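Local coordinates for protein putative antibiotic biosynthesis monooxygenase (Bordetella bronchiseptica, PDB 3GZ7) that probably acts as a monooxygenase of the antibiotic biosynthesis family and forms a dimeric alpha-beta barrel, at residues A58-I63 with T70-W75. Numbering follows the deposited sequence.
Sequences ALHRSI and TLVVDW
Ala58 and Val72 face each other across an antiparallel hairpin and exchange two backbone hydrogen bonds. Ala58 N donates to Val72 O at 2.9 Å, and Val72 N to Ala58 O at 2.8 Å with an angle of 169° at the hydrogen. His60 and Thr70 form the next hydrogen-bonded pair: His60 N reaches Thr70 O at 2.9 Å, and Thr70 N returns to His60 O at 2.8 Å. Between them Leu59 and Leu71 make a non-hydrogen-bonded pair, and Leu71 CA adds a CA-H...O contact to Ala58 O at 3.4 Å. This backbone ladder is the tight part.

The leucine face is buried. Both leucines hold CG anti to the backbone N, and the second torsion (60° and 75°) turns each CD1 toward the other leucine. Leu59 CD1 meets Leu71 CD1 at 4.0 Å. Leu71 CD1 also lies over Ala58 O. The Leu71 side chain lies close to a bound citric acid, probably from the crystallisation solution, though it may mark a pocket.

The other face carries Ala58, His60, Thr70 and Val72, all partly exposed. The His60 ring slants toward Val72, with CD2 3.9 Å from CG2. Thr70 O sits at the edge of this ring, near its plane. Thr70 OG1 is hydrogen-bonded to Glu111 OE2 of the second subunit, so this face belongs to the dimer interface.

Helix 34-49 covers the leucine face through Phe37, Val41 and Phe48. Strand 21-28 flanks strand 68-75, while His60, Arg61 and Ser62 pair with a strand of the second subunit, continuing the sheet into the other half of the dimeric barrel.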
loop_
_atom_site.group_PDB
_atom_site.type_symbol
_atom_site.label_atom_id
_atom_site.label_comp_id
_atom_site.label_asym_id
_atom_site.label_seq_id
_atom_site.Cartn_x
_atom_site.Cartn_y
_atom_site.Cartn_z
ATOM N N ALA A 58 7.532 0.070 -7.603
ATOM C CA ALA A 58 7.249 -1.329 -7.245
ATOM C C ALA A 58 5.777 -1.690 -7.630
ATOM O O ALA A 58 4.858 -0.831 -7.605
ATOM C CB ALA A 58 7.488 -1.519 -5.750
ATOM N N LEU A 59 5.586 -2.933 -8.044
ATOM C CA LEU A 59 4.289 -3.460 -8.492
ATOM C C LEU A 59 3.936 -4.606 -7.558
ATOM O O LEU A 59 4.769 -5.489 -7.307
ATOM C CB LEU A 59 4.343 -3.937 -9.958
ATOM C CG LEU A 59 3.022 -4.461 -10.557
ATOM C CD1 LEU A 59 1.938 -3.380 -10.537
ATOM C CD2 LEU A 59 3.269 -5.018 -11.964
ATOM N N HIS A 60 2.759 -4.535 -6.960
ATOM C CA HIS A 60 2.286 -5.572 -6.060
ATOM C C HIS A 60 0.992 -6.124 -6.618
ATOM O O HIS A 60 0.258 -5.414 -7.275
ATOM C CB HIS A 60 2.051 -5.042 -4.629
ATOM C CG HIS A 60 3.268 -4.513 -3.957
ATOM N ND1 HIS A 60 4.082 -5.296 -3.173
ATOM C CD2 HIS A 60 3.830 -3.279 -3.975
ATOM C CE1 HIS A 60 5.095 -4.563 -2.737
ATOM N NE2 HIS A 60 4.967 -3.340 -3.211
ATOM N N ARG A 61 0.735 -7.399 -6.336
ATOM C CA ARG A 61 -0.471 -8.076 -6.760
ATOM C C ARG A 61 -1.272 -8.619 -5.574
ATOM O O ARG A 61 -0.728 -9.293 -4.718
ATOM C CB ARG A 61 -0.120 -9.223 -7.691
ATOM C CG ARG A 61 -1.323 -9.879 -8.305
ATOM C CD ARG A 61 -0.900 -10.902 -9.349
ATOM N NE ARG A 61 -2.070 -11.384 -10.104
ATOM C CZ ARG A 61 -2.012 -12.363 -11.009
ATOM N NH1 ARG A 61 -0.862 -12.974 -11.280
ATOM N NH2 ARG A 61 -3.106 -12.756 -11.619
ATOM N N SER A 62 -2.581 -8.351 -5.578
ATOM C CA SER A 62 -3.481 -8.879 -4.571
ATOM C C SER A 62 -3.593 -10.399 -4.630
ATOM O O SER A 62 -3.764 -10.968 -5.700
ATOM C CB SER A 62 -4.872 -8.294 -4.752
ATOM O OG SER A 62 -5.746 -8.760 -3.725
ATOM N N ILE A 63 -3.532 -11.039 -3.473
ATOM C CA ILE A 63 -3.766 -12.484 -3.344
ATOM C C ILE A 63 -5.272 -12.839 -3.449
ATOM O O ILE A 63 -5.631 -13.784 -4.118
ATOM C CB ILE A 63 -3.101 -13.031 -2.051
ATOM C CG1 ILE A 63 -1.580 -13.040 -2.280
ATOM C CG2 ILE A 63 -3.610 -14.475 -1.722
ATOM C CD1 ILE A 63 -0.708 -13.052 -1.009
ATOM N N THR A 70 -1.244 -3.037 -7.076
ATOM C CA THR A 70 -0.938 -1.755 -6.481
ATOM C C THR A 70 0.435 -1.328 -7.001
ATOM O O THR A 70 1.448 -2.008 -6.744
ATOM C CB THR A 70 -0.854 -1.827 -4.964
ATOM O OG1 THR A 70 -2.000 -2.481 -4.448
ATOM C CG2 THR A 70 -0.726 -0.456 -4.326
ATOM N N LEU A 71 0.475 -0.213 -7.714
ATOM C CA LEU A 71 1.764 0.421 -8.042
ATOM C C LEU A 71 2.129 1.360 -6.910
ATOM O O LEU A 71 1.310 2.202 -6.560
ATOM C CB LEU A 71 1.706 1.178 -9.358
ATOM C CG LEU A 71 3.014 1.537 -10.075
ATOM C CD1 LEU A 71 3.635 0.278 -10.772
ATOM C CD2 LEU A 71 2.764 2.660 -11.094
ATOM N N VAL A 72 3.349 1.211 -6.369
ATOM C CA VAL A 72 3.882 2.107 -5.322
ATOM C C VAL A 72 5.089 2.822 -5.900
ATOM O O VAL A 72 6.046 2.173 -6.327
ATOM C CB VAL A 72 4.229 1.310 -4.024
ATOM C CG1 VAL A 72 4.769 2.228 -2.900
ATOM C CG2 VAL A 72 2.986 0.533 -3.585
ATOM N N VAL A 73 4.990 4.161 -6.000
ATOM C CA VAL A 73 6.015 5.004 -6.621
ATOM C C VAL A 73 6.530 5.980 -5.586
ATOM O O VAL A 73 5.742 6.635 -4.923
ATOM C CB VAL A 73 5.481 5.773 -7.854
ATOM C CG1 VAL A 73 6.595 6.506 -8.538
ATOM C CG2 VAL A 73 4.809 4.816 -8.829
ATOM N N ASP A 74 7.857 6.054 -5.439
ATOM C CA ASP A 74 8.498 6.980 -4.493
ATOM C C ASP A 74 8.784 8.292 -5.183
ATOM O O ASP A 74 9.461 8.310 -6.188
ATOM C CB ASP A 74 9.773 6.371 -3.912
ATOM C CG ASP A 74 9.506 5.009 -3.276
ATOM O OD1 ASP A 74 8.813 4.915 -2.256
ATOM O OD2 ASP A 74 9.923 4.008 -3.865
ATOM N N TRP A 75 8.201 9.366 -4.629
ATOM C CA TRP A 75 8.351 10.747 -5.063
ATOM C C TRP A 75 8.885 11.618 -3.940
ATOM O O TRP A 75 8.557 11.440 -2.775
ATOM C CB TRP A 75 6.995 11.301 -5.547
ATOM C CG TRP A 75 6.363 10.551 -6.727
ATOM C CD1 TRP A 75 5.300 9.657 -6.682
ATOM C CD2 TRP A 75 6.745 10.644 -8.107
ATOM N NE1 TRP A 75 5.004 9.230 -7.949
ATOM C CE2 TRP A 75 5.894 9.783 -8.837
ATOM C CE3 TRP A 75 7.747 11.349 -8.795
ATOM C CZ2 TRP A 75 5.998 9.632 -10.216
ATOM C CZ3 TRP A 75 7.862 11.182 -10.155
ATOM C CH2 TRP A 75 6.995 10.317 -10.857
#